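Local atomic coordinates of 3,4-dihydroxybenzoate decarboxylase (Enterobacter cloacae, PDB entry 5NY5), a protein that catalyses the decarboxylation of 3,4-dihydroxybenzoate and the reverse para-carboxylation of catechols, as a UbiD-family enzyme dependent on prenylated flavin. Residues A[38-43]-A[49-54]; A[143-148]-A[275-280]; A[155-158]-A[164-167]; A[394-399]-A[439-444]; A[413-418]-A[473-478]. One frame throughout, in Å; residues are numbered along the deposited sequence.

Interaction 1: A[38-43]-A[49-54]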
# COMPACT_ATOMS: atom_id res chain seq x y z
N VAL A 38 9.04 6.30 46.25
CA VAL A 38 9.50 5.06 46.88
C VAL A 38 8.81 3.86 46.26
O VAL A 38 9.47 2.90 45.84
CB VAL A 38 9.28 5.12 48.40
CG1 VAL A 38 9.54 3.76 49.03
CG2 VAL A 38 10.17 6.17 49.02
N TYR A 39 7.48 3.88 46.20
CA TYR A 39 6.75 2.73 45.70
C TYR A 39 6.95 2.52 44.20
O TYR A 39 6.64 1.43 43.70
CB TYR A 39 5.26 2.85 46.02
CG TYR A 39 4.53 1.54 45.85
CD1 TYR A 39 4.96 0.40 46.51
CD2 TYR A 39 3.40 1.45 45.05
CE1 TYR A 39 4.30 -0.80 46.37
CE2 TYR A 39 2.74 0.25 44.90
CZ TYR A 39 3.19 -0.87 45.56
OH TYR A 39 2.53 -2.07 45.42
N ARG A 40 7.44 3.52 43.48
CA ARG A 40 7.77 3.33 42.08
C ARG A 40 8.80 2.22 41.90
O ARG A 40 8.72 1.43 40.95
CB ARG A 40 8.29 4.63 41.47
CG ARG A 40 8.85 4.47 40.07
CD ARG A 40 10.25 5.03 39.98
NE ARG A 40 10.75 5.00 38.62
CZ ARG A 40 11.70 5.80 38.16
NH1 ARG A 40 12.10 5.71 36.90
NH2 ARG A 40 12.24 6.71 38.96
N HIS A 41 9.77 2.14 42.81
CA HIS A 41 10.78 1.09 42.76
C HIS A 41 10.29 -0.24 43.28
O HIS A 41 10.85 -1.28 42.92
CB HIS A 41 12.02 1.50 43.56
CG HIS A 41 12.71 2.72 43.04
ND1 HIS A 41 13.60 2.68 41.99
CD2 HIS A 41 12.66 4.01 43.44
CE1 HIS A 41 14.06 3.89 41.75
NE2 HIS A 41 13.50 4.72 42.62
N ILE A 42 9.25 -0.25 44.11
CA ILE A 42 8.87 -1.44 44.87
C ILE A 42 7.69 -2.17 44.23
O ILE A 42 7.72 -3.40 44.09
CB ILE A 42 8.57 -1.05 46.34
CG1 ILE A 42 9.89 -0.72 47.05
CG2 ILE A 42 7.83 -2.17 47.05
CD1 ILE A 42 9.73 -0.13 48.42
N GLY A 43 6.64 -1.46 43.83
CA GLY A 43 5.47 -2.16 43.33
C GLY A 43 4.53 -1.42 42.41
O GLY A 43 3.44 -1.92 42.11
N LYS A 49 7.62 4.57 34.42
CA LYS A 49 8.96 4.55 33.84
C LYS A 49 9.91 3.72 34.70
O LYS A 49 9.90 3.80 35.93
CB LYS A 49 9.50 5.97 33.70
CG LYS A 49 10.87 6.02 33.06
CD LYS A 49 11.57 7.33 33.31
CE LYS A 49 12.99 7.30 32.78
NZ LYS A 49 13.68 8.58 33.03
N ARG A 50 10.75 2.93 34.03
CA ARG A 50 11.70 2.06 34.69
C ARG A 50 12.77 2.87 35.42
O ARG A 50 13.09 3.98 35.00
CB ARG A 50 12.35 1.11 33.67
CG ARG A 50 11.58 -0.18 33.42
CD ARG A 50 10.11 0.07 33.09
NE ARG A 50 9.38 -1.16 32.80
CZ ARG A 50 8.06 -1.24 32.72
NH1 ARG A 50 7.32 -0.16 32.92
NH2 ARG A 50 7.48 -2.40 32.44
N PRO A 51 13.32 2.33 36.52
CA PRO A 51 13.05 1.00 37.09
C PRO A 51 11.75 0.92 37.87
O PRO A 51 11.41 1.81 38.64
CB PRO A 51 14.24 0.78 38.01
CG PRO A 51 14.61 2.14 38.46
CD PRO A 51 14.36 3.04 37.29
N THR A 52 11.03 -0.18 37.67
CA THR A 52 9.80 -0.46 38.39
C THR A 52 9.51 -1.94 38.26
O THR A 52 10.18 -2.66 37.51
CB THR A 52 8.62 0.37 37.85
OG1 THR A 52 7.45 0.06 38.60
CG2 THR A 52 8.37 0.06 36.38
N ARG A 53 8.52 -2.40 39.01
CA ARG A 53 8.14 -3.81 39.02
C ARG A 53 6.86 -3.94 39.83
O ARG A 53 6.43 -3.01 40.51
CB ARG A 53 9.24 -4.70 39.60
CG ARG A 53 9.65 -4.34 41.02
CD ARG A 53 10.54 -5.42 41.62
NE ARG A 53 11.06 -5.05 42.93
CZ ARG A 53 12.28 -4.58 43.15
NH1 ARG A 53 13.12 -4.42 42.13
NH2 ARG A 53 12.67 -4.27 44.38
N THR A 54 6.26 -5.12 39.74
CA THR A 54 5.19 -5.50 40.65
C THR A 54 5.79 -6.18 41.86
O THR A 54 6.79 -6.89 41.77
CB THR A 54 4.18 -6.42 39.97
OG1 THR A 54 4.86 -7.58 39.47
CG2 THR A 54 3.47 -5.71 38.84
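The C-terminal part of helix 34-42 and the extended, irregular chain 49-54 approach most closely at His41 and Thr52, whose CA atoms lie 4.7 Å apart, and at Gly43 and Thr54, 4.3 Å apart. Arg40 makes the main polar link. Its NE and NH1 both donate to the carbonyl O of Lys49, each N to O distance being 3.1 Å, so the guanidinium holds one acceptor side-on with that oxygen at its edge and close to its plane. NE meets the oxygen from a position tilted 26° from the carbonyl plane, whereas NH1 stands well above it on the same face. A bend at chi2 (-126°) turns the arginine chain toward this carbonyl, and Pro51, which follows a cis peptide bond, lays CD over one face of the guanidinium. The proline also reaches His41, its CG being 3.7 Å from His41 ND1, with the two side chains side by side.

Thr52 OG1 donates to Arg40 O at 3.0 Å, in the carbonyl plane, and itself accepts from the backbone N of Gly45, within the connecting loop. Further along, the guanidinium of Arg53 lies with one face over His41 O, 3.6 Å from Arg53 CZ. Gly43 CA approaches Arg53 O at 3.1 Å in a CA-H...O contact.

Arg50 turns outward to a salt bridge with Asp409 of the second subunit. The loop after helix 34-42 thus doubles back along the helix before entering strand 57-60 of the UbiD N-terminal domain: carbonyls of Arg40 and His41 meet Thr52 and Arg53, and the Arg40 side chain returns to a loop carbonyl.

Interaction 2: A[143-148]-A[275-280]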
# COMPACT_ATOMS: atom_id res chain seq x y z
N ILE A 143 4.84 17.67 39.94
CA ILE A 143 4.11 18.53 39.01
C ILE A 143 2.61 18.23 39.00
O ILE A 143 1.90 18.67 38.09
CB ILE A 143 4.69 18.43 37.59
CG1 ILE A 143 4.41 17.05 37.00
CG2 ILE A 143 6.18 18.72 37.59
CD1 ILE A 143 4.79 16.92 35.54
N ASP A 144 2.11 17.50 39.99
CA ASP A 144 0.69 17.23 40.08
C ASP A 144 -0.08 18.51 40.41
O ASP A 144 0.47 19.47 40.95
CB ASP A 144 0.40 16.16 41.13
CG ASP A 144 0.78 14.77 40.68
OD1 ASP A 144 1.46 14.65 39.63
OD2 ASP A 144 0.40 13.80 41.36
N ALA A 145 -1.37 18.51 40.07
CA ALA A 145 -2.21 19.66 40.35
C ALA A 145 -2.39 19.90 41.84
O ALA A 145 -2.71 21.02 42.25
CB ALA A 145 -3.58 19.49 39.69
N GLY A 146 -2.19 18.87 42.66
CA GLY A 146 -2.37 18.97 44.09
C GLY A 146 -2.51 17.59 44.68
O GLY A 146 -2.44 16.58 43.97
N PRO A 147 -2.69 17.51 46.00
CA PRO A 147 -2.93 16.20 46.62
C PRO A 147 -4.16 15.53 46.04
O PRO A 147 -5.17 16.18 45.75
CB PRO A 147 -3.11 16.54 48.11
CG PRO A 147 -3.32 18.02 48.16
CD PRO A 147 -2.60 18.59 46.99
N PHE A 148 -4.07 14.21 45.86
CA PHE A 148 -5.08 13.45 45.14
C PHE A 148 -5.53 12.25 45.96
O PHE A 148 -4.72 11.58 46.59
CB PHE A 148 -4.54 12.95 43.79
CG PHE A 148 -4.94 13.79 42.61
CD1 PHE A 148 -6.19 13.63 42.03
CD2 PHE A 148 -4.07 14.71 42.07
CE1 PHE A 148 -6.56 14.39 40.95
CE2 PHE A 148 -4.44 15.48 40.98
CZ PHE A 148 -5.69 15.32 40.42
N VAL A 275 -14.06 25.04 38.92
CA VAL A 275 -12.67 25.29 39.29
C VAL A 275 -11.77 24.60 38.28
O VAL A 275 -12.16 23.62 37.64
CB VAL A 275 -12.38 24.80 40.73
CG1 VAL A 275 -12.26 23.29 40.78
CG2 VAL A 275 -11.13 25.46 41.27
N ARG A 276 -10.57 25.13 38.12
CA ARG A 276 -9.54 24.46 37.33
C ARG A 276 -8.65 23.67 38.27
O ARG A 276 -8.37 24.09 39.40
CB ARG A 276 -8.72 25.46 36.51
CG ARG A 276 -7.85 26.42 37.29
CD ARG A 276 -7.13 27.36 36.33
NE ARG A 276 -6.25 28.29 37.02
CZ ARG A 276 -4.96 28.06 37.26
NH1 ARG A 276 -4.41 26.92 36.87
NH2 ARG A 276 -4.23 28.96 37.89
N GLU A 277 -8.20 22.50 37.80
CA GLU A 277 -7.61 21.50 38.68
C GLU A 277 -6.35 22.03 39.36
O GLU A 277 -6.15 21.81 40.56
CB GLU A 277 -7.30 20.24 37.88
CG GLU A 277 -7.44 18.95 38.66
CD GLU A 277 -7.61 17.75 37.75
OE1 GLU A 277 -7.62 17.93 36.52
OE2 GLU A 277 -7.75 16.62 38.26
N ASP A 278 -5.50 22.74 38.62
CA ASP A 278 -4.22 23.21 39.13
C ASP A 278 -4.27 24.66 39.61
O ASP A 278 -3.28 25.39 39.46
CB ASP A 278 -3.14 23.05 38.06
CG ASP A 278 -3.41 23.89 36.83
OD1 ASP A 278 -4.59 24.19 36.56
OD2 ASP A 278 -2.44 24.27 36.14
N GLN A 279 -5.39 25.08 40.19
CA GLN A 279 -5.54 26.49 40.55
C GLN A 279 -4.51 26.92 41.59
O GLN A 279 -4.06 28.08 41.56
CB GLN A 279 -6.96 26.75 41.07
CG GLN A 279 -7.33 25.95 42.30
CD GLN A 279 -8.51 26.54 43.05
OE1 GLN A 279 -8.90 27.68 42.80
NE2 GLN A 279 -9.09 25.77 43.96
N HIS A 280 -4.12 26.03 42.49
CA HIS A 280 -3.17 26.38 43.54
C HIS A 280 -1.73 26.05 43.18
O HIS A 280 -0.81 26.51 43.88
CB HIS A 280 -3.54 25.67 44.85
CG HIS A 280 -4.86 26.10 45.42
ND1 HIS A 280 -5.05 27.34 45.99
CD2 HIS A 280 -6.05 25.45 45.50
CE1 HIS A 280 -6.30 27.44 46.41
NE2 HIS A 280 -6.93 26.31 46.12
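Ala145 and Glu277 make the larger part of a small van der Waals contact between two loops of the UbiD Rift-related domain, the flavin-binding part of the family fold. Chain 275-280 forms a type I turn from Arg276 to Gln279, and Ala145 points its methyl group at the middle of that turn. The methyl CB lies 3.6 Å from Glu277 O and also packs against Asp278, 3.9 Å from its CB. No hydrogen bond crosses between the two segments.

The glutamate chain, extended beyond CG, runs past the methyl group, with Glu277 CG 4.0 Å from Ala145 CB, and brings its carboxylate to Phe148. Carboxylate and ring planes are 62° apart. Carboxylate oxygen OE1 accepts from the backbone N of Asn298, which helps to fix the group's orientation. Within the turn, Arg276 NH1 makes a salt bridge with Asp278 OD1, its hydrogen bond weak, while Asp278 OD2 accepts from Gly284 N.

Phe148 opens strand 148-157 and also packs on Arg171, a prenylated-FMN-binding residue, which places the contact next to the cofactor-binding residues. Glu277 OE2 sits at the edge of the phenylalanine ring, near its plane, 3.3 Å from Phe148 CZ.

Interaction 3: A[155-158]-A[164-167]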
# COMPACT_ATOMS: atom_id res chain seq x y z
N LEU A 155 -20.82 7.00 45.78
CA LEU A 155 -22.22 6.62 45.72
C LEU A 155 -23.08 7.86 45.48
O LEU A 155 -22.81 8.92 46.05
CB LEU A 155 -22.67 5.93 47.02
CG LEU A 155 -21.82 4.78 47.56
CD1 LEU A 155 -22.48 4.15 48.78
CD2 LEU A 155 -21.59 3.73 46.50
N ALA A 156 -24.10 7.72 44.64
CA ALA A 156 -24.98 8.84 44.33
C ALA A 156 -26.32 8.30 43.87
O ALA A 156 -26.43 7.15 43.42
CB ALA A 156 -24.37 9.76 43.27
N SER A 157 -27.35 9.14 43.99
CA SER A 157 -28.70 8.77 43.60
C SER A 157 -29.34 9.92 42.83
O SER A 157 -29.00 11.09 43.02
CB SER A 157 -29.56 8.41 44.81
OG SER A 157 -29.13 7.19 45.39
N ASP A 158 -30.29 9.56 41.97
CA ASP A 158 -31.03 10.55 41.20
C ASP A 158 -31.72 11.53 42.14
O ASP A 158 -32.45 11.10 43.04
CB ASP A 158 -32.06 9.85 40.31
CG ASP A 158 -32.69 10.78 39.28
OD1 ASP A 158 -32.96 11.95 39.58
OD2 ASP A 158 -32.92 10.31 38.14
N LEU A 164 -32.97 5.33 41.63
CA LEU A 164 -31.94 5.20 40.61
C LEU A 164 -30.60 5.59 41.21
O LEU A 164 -30.39 6.74 41.60
CB LEU A 164 -32.27 6.09 39.40
CG LEU A 164 -33.60 5.80 38.71
CD1 LEU A 164 -33.94 6.90 37.73
CD2 LEU A 164 -33.54 4.45 38.02
N THR A 165 -29.69 4.62 41.29
CA THR A 165 -28.41 4.80 41.95
C THR A 165 -27.26 4.53 41.00
O THR A 165 -27.41 3.85 39.98
CB THR A 165 -28.28 3.87 43.17
OG1 THR A 165 -28.24 2.51 42.73
CG2 THR A 165 -29.46 4.06 44.11
N ASP A 166 -26.09 5.07 41.34
CA ASP A 166 -24.88 4.85 40.57
C ASP A 166 -23.68 4.85 41.51
O ASP A 166 -23.52 5.79 42.30
CB ASP A 166 -24.70 5.92 39.49
CG ASP A 166 -23.53 5.64 38.58
OD1 ASP A 166 -23.33 4.47 38.21
OD2 ASP A 166 -22.80 6.60 38.24
N VAL A 167 -22.86 3.81 41.43
CA VAL A 167 -21.62 3.73 42.20
C VAL A 167 -20.47 3.60 41.21
O VAL A 167 -20.55 2.84 40.24
CB VAL A 167 -21.65 2.56 43.21
CG1 VAL A 167 -23.09 2.14 43.51
CG2 VAL A 167 -20.82 1.38 42.77
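Ala156 and Asp166 form the hydrogen-bonded pair of an antiparallel beta hairpin, strands 148-157 and 165-174, in the flavin-binding domain of the UbiD fold. Ala156 N donates to Asp166 O at 3.1 Å, and Asp166 N returns the bond to Ala156 O at 3.0 Å. The second is the straighter, 159° at the hydrogen against 135°. Beyond the paired strands, Asp158 N gives a short, nearly linear bond to Leu164 O, 2.8 Å long, which closes the ladder toward the hairpin loop. Leu155 with Val167 and Ser157 with Thr165 are non-hydrogen-bonded pairs; beside the latter, Ser157 CA makes a CA-H...O contact to Leu164 O.

The polar side chains find their partners elsewhere. Ser157 OG is hydrogen-bonded to Glu255, Thr165 OG1 to the backbone N of Tyr231, and Asp158 takes the backbone N of Glu160 on OD1 and a salt bridge from Lys196 on OD2. Asp166 lies on the same face as Ala156; its OD2 accepts from Ile190 N at the start of helix 189-199, while OD1 lies close to Glu233 OE1. Asp166, Glu233 and His189 bind manganese in this enzyme, and the two carboxylates face each other at that site, which is empty in this chain.

On the face carrying Leu155 and Val167 the two side chains lie alongside, with Leu155 CD2 3.5 Å from Val167 CB.

Interaction 4: A[394-399]-A[439-444]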
# COMPACT_ATOMS: atom_id res chain seq x y z
N GLU A 394 -11.87 1.68 22.99
CA GLU A 394 -10.64 2.34 23.40
C GLU A 394 -9.41 1.48 23.17
O GLU A 394 -8.29 1.93 23.44
CB GLU A 394 -10.73 2.77 24.86
CG GLU A 394 -11.65 3.96 25.07
CD GLU A 394 -12.06 4.15 26.51
OE1 GLU A 394 -11.86 3.21 27.31
OE2 GLU A 394 -12.58 5.23 26.85
N LEU A 395 -9.58 0.26 22.67
CA LEU A 395 -8.44 -0.54 22.24
C LEU A 395 -7.78 0.09 21.02
O LEU A 395 -8.44 0.73 20.19
CB LEU A 395 -8.89 -1.96 21.90
CG LEU A 395 -9.00 -2.95 23.05
CD1 LEU A 395 -9.84 -4.14 22.63
CD2 LEU A 395 -7.60 -3.40 23.46
N LYS A 396 -6.47 -0.08 20.92
CA LYS A 396 -5.70 0.42 19.79
C LYS A 396 -5.12 -0.70 18.94
O LYS A 396 -5.28 -0.69 17.72
CB LYS A 396 -4.58 1.34 20.27
CG LYS A 396 -3.81 2.02 19.15
CD LYS A 396 -2.83 3.02 19.70
CE LYS A 396 -2.01 3.66 18.61
NZ LYS A 396 -0.96 4.54 19.18
N ASN A 397 -4.46 -1.67 19.55
CA ASN A 397 -3.82 -2.75 18.81
C ASN A 397 -4.28 -4.10 19.35
O ASN A 397 -4.60 -4.24 20.53
CB ASN A 397 -2.30 -2.65 18.87
CG ASN A 397 -1.78 -1.41 18.18
OD1 ASN A 397 -2.29 -1.00 17.14
ND2 ASN A 397 -0.76 -0.79 18.77
N ILE A 398 -4.30 -5.09 18.46
CA ILE A 398 -4.63 -6.46 18.81
C ILE A 398 -3.49 -7.35 18.32
O ILE A 398 -2.97 -7.16 17.22
CB ILE A 398 -5.96 -6.91 18.18
CG1 ILE A 398 -7.11 -6.03 18.66
CG2 ILE A 398 -6.24 -8.37 18.49
CD1 ILE A 398 -7.35 -6.10 20.14
N ILE A 399 -3.11 -8.32 19.15
CA ILE A 399 -2.17 -9.36 18.75
C ILE A 399 -2.87 -10.70 18.91
O ILE A 399 -3.41 -11.00 19.98
CB ILE A 399 -0.87 -9.31 19.57
CG1 ILE A 399 -0.15 -7.99 19.30
CG2 ILE A 399 0.02 -10.48 19.22
CD1 ILE A 399 1.10 -7.79 20.11
N ASP A 439 -3.85 8.80 24.56
CA ASP A 439 -2.74 8.36 23.73
C ASP A 439 -2.16 9.58 23.01
O ASP A 439 -2.86 10.18 22.19
CB ASP A 439 -3.19 7.31 22.73
CG ASP A 439 -2.05 6.75 21.89
OD1 ASP A 439 -0.95 7.34 21.85
OD2 ASP A 439 -2.26 5.70 21.24
N PRO A 440 -0.92 9.97 23.29
CA PRO A 440 -0.38 11.19 22.67
C PRO A 440 -0.13 11.05 21.18
O PRO A 440 -0.07 12.06 20.48
CB PRO A 440 0.93 11.43 23.44
CG PRO A 440 0.87 10.54 24.64
CD PRO A 440 0.04 9.37 24.23
N SER A 441 0.03 9.82 20.67
CA SER A 441 0.21 9.62 19.25
C SER A 441 -1.09 9.71 18.46
O SER A 441 -1.05 9.71 17.23
CB SER A 441 0.88 8.27 18.99
OG SER A 441 -0.01 7.20 19.27
N GLN A 442 -2.24 9.78 19.14
CA GLN A 442 -3.53 9.93 18.47
C GLN A 442 -3.79 11.41 18.18
O GLN A 442 -4.72 12.03 18.69
CB GLN A 442 -4.63 9.31 19.30
CG GLN A 442 -4.43 7.82 19.52
CD GLN A 442 -5.67 7.12 20.03
OE1 GLN A 442 -6.77 7.66 19.99
NE2 GLN A 442 -5.49 5.89 20.49
N SER A 443 -2.92 11.97 17.34
CA SER A 443 -2.87 13.38 17.04
C SER A 443 -2.70 13.59 15.54
O SER A 443 -2.03 12.78 14.88
CB SER A 443 -1.71 14.06 17.78
OG SER A 443 -1.49 15.38 17.31
N PRO A 444 -3.30 14.64 14.98
CA PRO A 444 -3.01 14.97 13.58
C PRO A 444 -1.54 15.28 13.34
O PRO A 444 -1.06 15.10 12.21
CB PRO A 444 -3.89 16.20 13.32
CG PRO A 444 -4.98 16.11 14.33
CD PRO A 444 -4.34 15.50 15.55
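Lys396 reaches across to the turn at Asp439 with a side chain fully extended from chi1 (-174°) to chi4, and delivers its ammonium group to two oxygens. NZ forms a salt bridge with Asp439 OD2 at 2.7 Å, on the syn lone pair of that oxygen, and a hydrogen bond to Ser441 OG at 2.8 Å. The lysine and aspartate chains cross at about a right angle, and Asp439 OD2 also lies 3.1 Å from Lys396 CD.

The turn prepares these acceptors. Asp439 CG is anti to the backbone N (chi1 -176°), which points the carboxylate at the lysine while OD1 faces back to Ser441. OD1 accepts from Ser441 N at 2.9 Å, an Asx turn, and from Ser441 OG at 2.7 Å, both arriving from one face of the carboxylate plane. With chi1 at 71°, the serine hydroxyl bridges Asp439 and the ammonium, and it is also hydrogen-bonded to Gln422 NE2 of the second subunit. Gln442 runs antiparallel to the lysine chain, giving a weak bond from NE2 to Asp439 OD2, while its OE1 accepts from His436 N.

Carbonyls of Thr418 and Met421 of the second subunit accept from the same Lys396 NZ. A buried ammonium group is thus surrounded by four acceptors, which must share its three hydrogens; this probably favours its charged state and ties the residue just before strand 397-401, the 439-442 turn and the neighbouring subunit to one polar centre.

Interaction 5: A[413-418]-A[473-478]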
# COMPACT_ATOMS: atom_id res chain seq x y z
N ILE A 413 5.28 -13.23 23.63
CA ILE A 413 4.50 -12.49 22.64
C ILE A 413 5.40 -12.01 21.51
O ILE A 413 5.05 -12.13 20.33
CB ILE A 413 3.75 -11.33 23.31
CG1 ILE A 413 2.77 -11.86 24.36
CG2 ILE A 413 3.04 -10.48 22.28
CD1 ILE A 413 2.03 -10.77 25.10
N LEU A 414 6.57 -11.47 21.85
CA LEU A 414 7.50 -11.04 20.81
C LEU A 414 8.05 -12.22 20.03
O LEU A 414 8.43 -12.07 18.86
CB LEU A 414 8.64 -10.23 21.43
CG LEU A 414 8.25 -8.89 22.06
CD1 LEU A 414 9.41 -8.26 22.78
CD2 LEU A 414 7.72 -7.95 21.00
N TRP A 415 8.08 -13.41 20.64
CA TRP A 415 8.50 -14.60 19.91
C TRP A 415 7.52 -14.94 18.80
O TRP A 415 7.92 -15.22 17.66
CB TRP A 415 8.66 -15.78 20.87
CG TRP A 415 8.91 -17.08 20.16
CD1 TRP A 415 10.11 -17.54 19.69
CD2 TRP A 415 7.94 -18.08 19.83
NE1 TRP A 415 9.94 -18.76 19.10
CE2 TRP A 415 8.62 -19.12 19.17
CE3 TRP A 415 6.57 -18.20 20.03
CZ2 TRP A 415 7.98 -20.26 18.71
CZ3 TRP A 415 5.93 -19.34 19.58
CH2 TRP A 415 6.63 -20.35 18.92
N ALA A 416 6.22 -14.95 19.11
CA ALA A 416 5.22 -15.18 18.08
C ALA A 416 5.27 -14.12 17.00
O ALA A 416 5.02 -14.41 15.82
CB ALA A 416 3.82 -15.23 18.71
N MSE A 417 5.62 -12.89 17.37
CA MSE A 417 5.75 -11.78 16.44
C MSE A 417 7.03 -11.86 15.62
O MSE A 417 7.21 -11.10 14.68
CB MSE A 417 5.71 -10.45 17.19
CG MSE A 417 4.35 -10.12 17.76
SE MSE A 417 3.87 -8.26 17.53
CE MSE A 417 4.69 -7.54 19.13
N THR A 418 7.91 -12.79 15.98
CA THR A 418 9.18 -12.97 15.30
C THR A 418 9.17 -14.17 14.35
O THR A 418 9.62 -14.06 13.21
CB THR A 418 10.31 -13.12 16.32
OG1 THR A 418 10.58 -11.85 16.93
CG2 THR A 418 11.57 -13.62 15.67
N PHE A 473 4.94 -25.84 12.61
CA PHE A 473 5.21 -24.83 13.62
C PHE A 473 5.05 -25.39 15.04
O PHE A 473 4.78 -24.64 15.98
CB PHE A 473 4.31 -23.62 13.43
CG PHE A 473 4.72 -22.73 12.29
CD1 PHE A 473 4.45 -23.08 10.98
CD2 PHE A 473 5.37 -21.53 12.53
CE1 PHE A 473 4.82 -22.25 9.94
CE2 PHE A 473 5.75 -20.70 11.49
CZ PHE A 473 5.47 -21.07 10.19
N GLU A 474 5.22 -26.70 15.20
CA GLU A 474 5.15 -27.29 16.53
C GLU A 474 6.38 -26.90 17.33
O GLU A 474 7.52 -27.12 16.90
CB GLU A 474 5.04 -28.81 16.43
CG GLU A 474 4.24 -29.45 17.56
CD GLU A 474 4.98 -30.60 18.23
OE1 GLU A 474 5.29 -30.48 19.44
OE2 GLU A 474 5.23 -31.62 17.56
N ARG A 475 6.16 -26.31 18.50
CA ARG A 475 7.28 -25.99 19.38
C ARG A 475 7.92 -27.28 19.90
O ARG A 475 7.27 -28.31 20.04
CB ARG A 475 6.81 -25.12 20.55
CG ARG A 475 6.17 -23.82 20.10
CD ARG A 475 5.78 -22.93 21.27
NE ARG A 475 6.92 -22.18 21.80
CZ ARG A 475 6.80 -21.09 22.55
NH1 ARG A 475 5.61 -20.60 22.85
NH2 ARG A 475 7.89 -20.47 23.00
N ALA A 476 9.22 -27.20 20.16
CA ALA A 476 10.01 -28.37 20.53
C ALA A 476 9.37 -29.09 21.71
O ALA A 476 9.11 -28.46 22.75
CB ALA A 476 11.44 -27.96 20.87
N PRO A 477 9.09 -30.38 21.60
CA PRO A 477 8.34 -31.08 22.66
C PRO A 477 9.24 -31.65 23.75
O PRO A 477 9.81 -32.74 23.59
CB PRO A 477 7.61 -32.18 21.89
CG PRO A 477 8.54 -32.51 20.76
CD PRO A 477 9.31 -31.25 20.43
N PHE A 478 9.36 -30.94 24.86
CA PHE A 478 10.15 -31.44 25.98
C PHE A 478 9.32 -32.37 26.84
O PHE A 478 8.12 -32.17 27.04
CB PHE A 478 10.68 -30.27 26.81
CG PHE A 478 11.74 -29.47 26.11
CD1 PHE A 478 11.41 -28.38 25.34
CD2 PHE A 478 13.08 -29.83 26.22
CE1 PHE A 478 12.39 -27.65 24.69
CE2 PHE A 478 14.06 -29.11 25.58
CZ PHE A 478 13.72 -28.01 24.81
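Arg475 lays its guanidinium flat on the indole of Trp415 in a cation-pi stack that ties helix 410-419 of the UbiD C-terminal domain to the extended chain beyond strand 455-462. The planes are 13° apart. Arg475 CZ stands 3.7 Å from the centroid of the six-membered ring, 17° off its normal, and the overlap favours the benzo part of the indole, with Arg475 NH1 3.5 Å from Trp415 CZ3. The two side chains come from opposite directions. Trp415 carries its indole out from the helix, trans to the backbone N, whereas the arginine chain bends at chi3 (80°), which turns the guanidinium nearly parallel to the ring, with Arg475 CD 3.6 Å from Trp415 CH2.

In the next shell, the guanidinium is fixed in rotation by polar partners that leave its face to the indole. NH1 donates to Asp404 O, and NH2 makes a salt bridge with Asp412 of the same helix and a hydrogen bond to Thr47 O of the second subunit. The second subunit also holds the indole, NE1 donating to its Pro291 O, and its Tyr293 ring meets Trp415 as well. The stack is therefore a buried part of the subunit interface. Its closest approach is that of Arg475 NE, which lies over the face of the ring 3.4 Å from Trp415 CH2.

Interaction 1 is the surface contact of the set, resting largely on side-chain bonds to backbone carbonyls; the other four are buried. Interactions 2 and 3 share the flavin-binding domain, and 155-158 with 164-167 is nested within the loop closed by interaction 2. Interaction 3 is a backbone ladder carrying a manganese ligand, whereas interaction 2 relies on van der Waals contact between loops. Interaction 4 is a salt bridge, interaction 5 a cation-pi stack; they touch, Ile399 CD1 lying 3.7 Å from Met417 CE, as strand 397-401 and helix 410-419 follow in sequence. Interactions 1, 4 and 5 reach the second subunit, 2 only marginally through Ile143, and 3 meets no other chain.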